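Local coordinates for protein putative sulfatase yidJ (Bacteroides fragilis, PDB 2QZU) that probably hydrolyses sulfate esters as a metal-dependent, arylsulfatase-like member of the sulfatase family, although its natural substrate is not established, at residues P78-L83 against V225-P230; G40-I43 against K48-V51. All coordinates share one frame; numbering follows the deposited sequence.

Contact 1. Residues P78-L83 against V225-P230; sequences PARGML and VVSMNP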
loop_
_atom_site.group_PDB
_atom_site.type_symbol
_atom_site.label_atom_id
_atom_site.label_comp_id
_atom_site.label_asym_id
_atom_site.label_seq_id
_atom_site.Cartn_x
_atom_site.Cartn_y
_atom_site.Cartn_z
ATOM N N PRO A 78 -10.952 -20.677 -5.519
ATOM C CA PRO A 78 -12.092 -21.445 -6.027
ATOM C C PRO A 78 -12.049 -21.614 -7.542
ATOM O O PRO A 78 -12.267 -22.714 -8.058
ATOM C CB PRO A 78 -13.295 -20.622 -5.564
ATOM C CG PRO A 78 -12.812 -20.038 -4.264
ATOM C CD PRO A 78 -11.401 -19.594 -4.624
ATOM N N ALA A 79 -11.762 -20.527 -8.256
ATOM C CA ALA A 79 -11.707 -20.593 -9.711
ATOM C C ALA A 79 -10.590 -21.530 -10.171
ATOM O O ALA A 79 -10.799 -22.363 -11.046
ATOM C CB ALA A 79 -11.504 -19.195 -10.304
ATOM N N ARG A 80 -9.408 -21.393 -9.577
ATOM C CA ARG A 80 -8.273 -22.239 -9.939
ATOM C C ARG A 80 -8.553 -23.696 -9.586
ATOM O O ARG A 80 -8.135 -24.609 -10.300
ATOM C CB ARG A 80 -7.006 -21.742 -9.230
ATOM C CG ARG A 80 -6.613 -20.329 -9.664
ATOM C CD ARG A 80 -5.669 -19.650 -8.685
ATOM N NE ARG A 80 -5.365 -18.285 -9.105
ATOM C CZ ARG A 80 -4.529 -17.969 -10.091
ATOM N NH1 ARG A 80 -3.897 -18.920 -10.767
ATOM N NH2 ARG A 80 -4.334 -16.699 -10.406
ATOM N N GLY A 81 -9.277 -23.902 -8.489
ATOM C CA GLY A 81 -9.621 -25.247 -8.059
ATOM C C GLY A 81 -10.548 -25.925 -9.054
ATOM O O GLY A 81 -10.453 -27.133 -9.289
HETATM N N MSE A 82 -11.450 -25.142 -9.634
HETATM C CA MSE A 82 -12.385 -25.651 -10.628
HETATM C C MSE A 82 -11.623 -25.966 -11.908
HETATM O O MSE A 82 -11.875 -26.977 -12.561
HETATM C CB MSE A 82 -13.475 -24.612 -10.907
HETATM C CG MSE A 82 -14.613 -24.650 -9.906
HETATM SE SE MSE A 82 -15.560 -22.965 -9.748
HETATM C CE MSE A 82 -15.388 -22.751 -7.842
ATOM N N LEU A 83 -10.687 -25.094 -12.266
ATOM C CA LEU A 83 -9.892 -25.299 -13.468
ATOM C C LEU A 83 -9.090 -26.594 -13.392
ATOM O O LEU A 83 -9.114 -27.406 -14.313
ATOM C CB LEU A 83 -8.923 -24.133 -13.677
ATOM C CG LEU A 83 -7.871 -24.365 -14.768
ATOM C CD1 LEU A 83 -8.555 -24.492 -16.125
ATOM C CD2 LEU A 83 -6.882 -23.212 -14.774
ATOM N N VAL A 225 2.188 -23.834 -17.997
ATOM C CA VAL A 225 1.241 -22.862 -17.480
ATOM C C VAL A 225 2.061 -21.665 -17.016
ATOM O O VAL A 225 3.084 -21.828 -16.351
ATOM C CB VAL A 225 0.444 -23.392 -16.260
ATOM C CG1 VAL A 225 -0.397 -22.267 -15.670
ATOM C CG2 VAL A 225 -0.441 -24.558 -16.668
ATOM N N VAL A 226 1.630 -20.468 -17.394
ATOM C CA VAL A 226 2.293 -19.245 -16.965
ATOM C C VAL A 226 1.165 -18.460 -16.297
ATOM O O VAL A 226 0.267 -17.958 -16.967
ATOM C CB VAL A 226 2.874 -18.449 -18.157
ATOM C CG1 VAL A 226 3.585 -17.206 -17.650
ATOM C CG2 VAL A 226 3.846 -19.322 -18.939
ATOM N N SER A 227 1.216 -18.390 -14.970
ATOM C CA SER A 227 0.197 -17.724 -14.166
ATOM C C SER A 227 0.716 -16.402 -13.599
ATOM O O SER A 227 1.372 -16.377 -12.555
ATOM C CB SER A 227 -0.225 -18.667 -13.033
ATOM O OG SER A 227 -1.211 -18.089 -12.200
HETATM N N MSE A 228 0.408 -15.306 -14.289
HETATM C CA MSE A 228 0.863 -13.980 -13.870
HETATM C C MSE A 228 -0.080 -13.342 -12.859
HETATM O O MSE A 228 -1.288 -13.573 -12.893
HETATM C CB MSE A 228 1.004 -13.076 -15.093
HETATM C CG MSE A 228 2.017 -13.588 -16.108
HETATM SE SE MSE A 228 2.009 -12.516 -17.723
HETATM C CE MSE A 228 3.508 -13.343 -18.638
ATOM N N ASN A 229 0.481 -12.530 -11.970
ATOM C CA ASN A 229 -0.305 -11.879 -10.926
ATOM C C ASN A 229 -0.988 -10.594 -11.406
ATOM O O ASN A 229 -2.207 -10.462 -11.290
ATOM C CB ASN A 229 0.573 -11.614 -9.698
ATOM C CG ASN A 229 -0.226 -11.613 -8.408
ATOM O OD1 ASN A 229 -1.307 -11.034 -8.340
ATOM N ND2 ASN A 229 0.303 -12.264 -7.377
ATOM N N PRO A 230 -0.222 -9.621 -11.938
ATOM C CA PRO A 230 -0.908 -8.408 -12.402
ATOM C C PRO A 230 -1.898 -8.858 -13.482
ATOM O O PRO A 230 -1.661 -9.861 -14.149
ATOM C CB PRO A 230 0.225 -7.572 -12.995
ATOM C CG PRO A 230 1.442 -8.026 -12.221
ATOM C CD PRO A 230 1.238 -9.521 -12.128
HETATM O O HOH W 1 -2.758 -15.978 -12.679
#

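Contact 2. Residues G40-I43 against K48-V51; sequences GDAI and KEPV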
loop_
_atom_site.group_PDB
_atom_site.type_symbol
_atom_site.label_atom_id
_atom_site.label_comp_id
_atom_site.label_asym_id
_atom_site.label_seq_id
_atom_site.Cartn_x
_atom_site.Cartn_y
_atom_site.Cartn_z
ATOM N N GLY A 40 -12.687 -9.247 -18.813
ATOM C CA GLY A 40 -12.890 -9.637 -20.197
ATOM C C GLY A 40 -12.955 -8.505 -21.212
ATOM O O GLY A 40 -12.431 -8.641 -22.318
ATOM N N ASP A 41 -13.589 -7.390 -20.864
ATOM C CA ASP A 41 -13.691 -6.283 -21.812
ATOM C C ASP A 41 -12.445 -5.412 -21.899
ATOM O O ASP A 41 -12.390 -4.493 -22.712
ATOM C CB ASP A 41 -14.906 -5.400 -21.497
ATOM C CG ASP A 41 -16.225 -6.103 -21.770
ATOM O OD1 ASP A 41 -16.242 -7.019 -22.619
ATOM O OD2 ASP A 41 -17.242 -5.732 -21.149
ATOM N N ALA A 42 -11.443 -5.703 -21.074
ATOM C CA ALA A 42 -10.213 -4.919 -21.087
ATOM C C ALA A 42 -9.221 -5.446 -22.118
ATOM O O ALA A 42 -8.049 -5.659 -21.818
ATOM C CB ALA A 42 -9.577 -4.910 -19.699
ATOM N N ILE A 43 -9.713 -5.672 -23.333
ATOM C CA ILE A 43 -8.887 -6.137 -24.442
ATOM C C ILE A 43 -9.117 -5.110 -25.544
ATOM O O ILE A 43 -10.261 -4.800 -25.879
ATOM C CB ILE A 43 -9.324 -7.532 -24.951
ATOM C CG1 ILE A 43 -9.159 -8.575 -23.841
ATOM C CG2 ILE A 43 -8.480 -7.933 -26.156
ATOM C CD1 ILE A 43 -9.674 -9.958 -24.217
ATOM N N LYS A 48 -14.207 -1.704 -26.574
ATOM C CA LYS A 48 -15.059 -1.097 -25.557
ATOM C C LYS A 48 -14.283 -0.159 -24.634
ATOM O O LYS A 48 -14.849 0.787 -24.089
ATOM C CB LYS A 48 -15.742 -2.177 -24.714
ATOM C CG LYS A 48 -16.739 -3.033 -25.481
ATOM C CD LYS A 48 -17.417 -4.041 -24.571
ATOM C CE LYS A 48 -18.424 -4.890 -25.335
ATOM N NZ LYS A 48 -19.109 -5.876 -24.451
ATOM N N GLU A 49 -12.988 -0.424 -24.461
ATOM C CA GLU A 49 -12.148 0.395 -23.591
ATOM C C GLU A 49 -10.841 0.749 -24.290
ATOM O O GLU A 49 -10.328 -0.031 -25.096
ATOM C CB GLU A 49 -11.865 -0.352 -22.282
ATOM C CG GLU A 49 -13.136 -0.813 -21.581
ATOM C CD GLU A 49 -12.881 -1.544 -20.275
ATOM O OE1 GLU A 49 -13.829 -2.178 -19.767
ATOM O OE2 GLU A 49 -11.749 -1.479 -19.748
ATOM N N PRO A 50 -10.281 1.931 -23.987
ATOM C CA PRO A 50 -9.030 2.374 -24.606
ATOM C C PRO A 50 -7.759 1.785 -23.999
ATOM O O PRO A 50 -6.770 2.495 -23.794
ATOM C CB PRO A 50 -9.097 3.886 -24.449
ATOM C CG PRO A 50 -9.708 4.023 -23.097
ATOM C CD PRO A 50 -10.826 2.983 -23.106
ATOM N N VAL A 51 -7.782 0.492 -23.703
ATOM C CA VAL A 51 -6.605 -0.155 -23.148
ATOM C C VAL A 51 -5.805 -0.732 -24.314
ATOM O O VAL A 51 -6.377 -1.256 -25.272
ATOM C CB VAL A 51 -6.996 -1.269 -22.141
ATOM C CG1 VAL A 51 -7.823 -2.344 -22.829
ATOM C CG2 VAL A 51 -5.741 -1.861 -21.518
HETATM O O HOH W 2 -12.201 -3.100 -24.976
HETATM O O HOH W 3 -17.465 -8.306 -25.014
#

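Contact 1. Residues P78-L83 against V225-P230
R80 of helix 76-85 reaches S227 near the end of strand 222-228, an inner strand of the large mixed sheet of the alkaline-phosphatase-like sulfatase fold. The backbones stand well apart, 10.5 Å between the CA atoms of R80 and S227, and only 68 Å² is buried between the segments, so the link is made by one long side chain and a water.

Direct polar approach comes first. R80 points toward the strand and is extended from CG to NE, which carries its guanidinium across the gap. S227 OG lies at the edge of that group, near its plane, 3.2 Å from R80 NH1. With OG anti to the backbone N (chi1 180°), S227 turns its OG toward the arginine; the hydroxyl hydrogen-bonds the carbonyl oxygen of K132.

Charge and hydrogen bonds from outside fix the rest of the guanidinium: R80 NH2 forms a salt bridge with D36, and R80 NE bonds S76 OG. S76 is the predicted site of the 3-oxoalanine modification, present here as plain serine, so R80 probably belongs to the surroundings of the active site.

Water provides the remaining bridge. Lying in the guanidinium plane, it accepts from R80 NH2 at 2.9 Å and donates to S227 OG at 2.7 Å; its other hydrogen goes to the backbone M228 O at 2.8 Å.

Contact 2. Residues G40-I43 against K48-V51
D41 and K48 meet where the loop between strand 29-35 and helix 54-61 of the sulfatase domain doubles back on itself; A42 is the centre of an inverse gamma turn in it. The CA atoms of A42 and E49 come within 6.2 Å, and 280 Å² is buried although no direct hydrogen bond joins the segments.

Charge pairing lies on the outer side. The extended K48 chain crosses the D41 carboxylate obliquely, its CD packed against D41 CG, and brings NZ to 3.6 Å from D41 OD1, a long salt bridge. A water fills in, donating to OD1 and accepting from NZ, while R335 is a second cationic partner of OD1. The extended E49 chain runs past D41 O toward A42, with OE1 3.8 Å from D41 CB and OE2 close to A42 CA; R39 and Y280 hold its two carboxylate oxygens, and the R39 salt bridge probably eases the nearness of two acids.

Apolar packing is slighter: A42 CB lies 4.4 Å from V51 CG1. V51 places CG1 between its backbone N and carbonyl carbon (chi1 61°), which also sets this methyl in van der Waals contact with the A42 peptide, 3.5 Å from A42 O. I283 of helix 267-299 touches both A42 and V51.

Backbone polar groups are joined through a second water, which donates to D41 O and I43 O, each at 2.7 Å, and accepts from E49 N at 2.8 Å.

How the contacts relate
From the N terminus, strand 29-35 runs first into the loop that contact 2 closes, with just four residues between its segments. The chain then passes through helix 54-61 and strand 64-66 to helix 76-85, where contact 1 opens; that contact closes after 141 intervening residues at the end of strand 222-228. The two therefore follow in series, neither nested nor crossed. Contact 2 is local and lies within the loop, against helix 267-299, about 17 Å from the chain centre, whereas contact 1 joins a helix to the central sheet about 5 Å from it. Their centres are about 21 Å apart and their nearest atoms about 11 Å, so they do not touch.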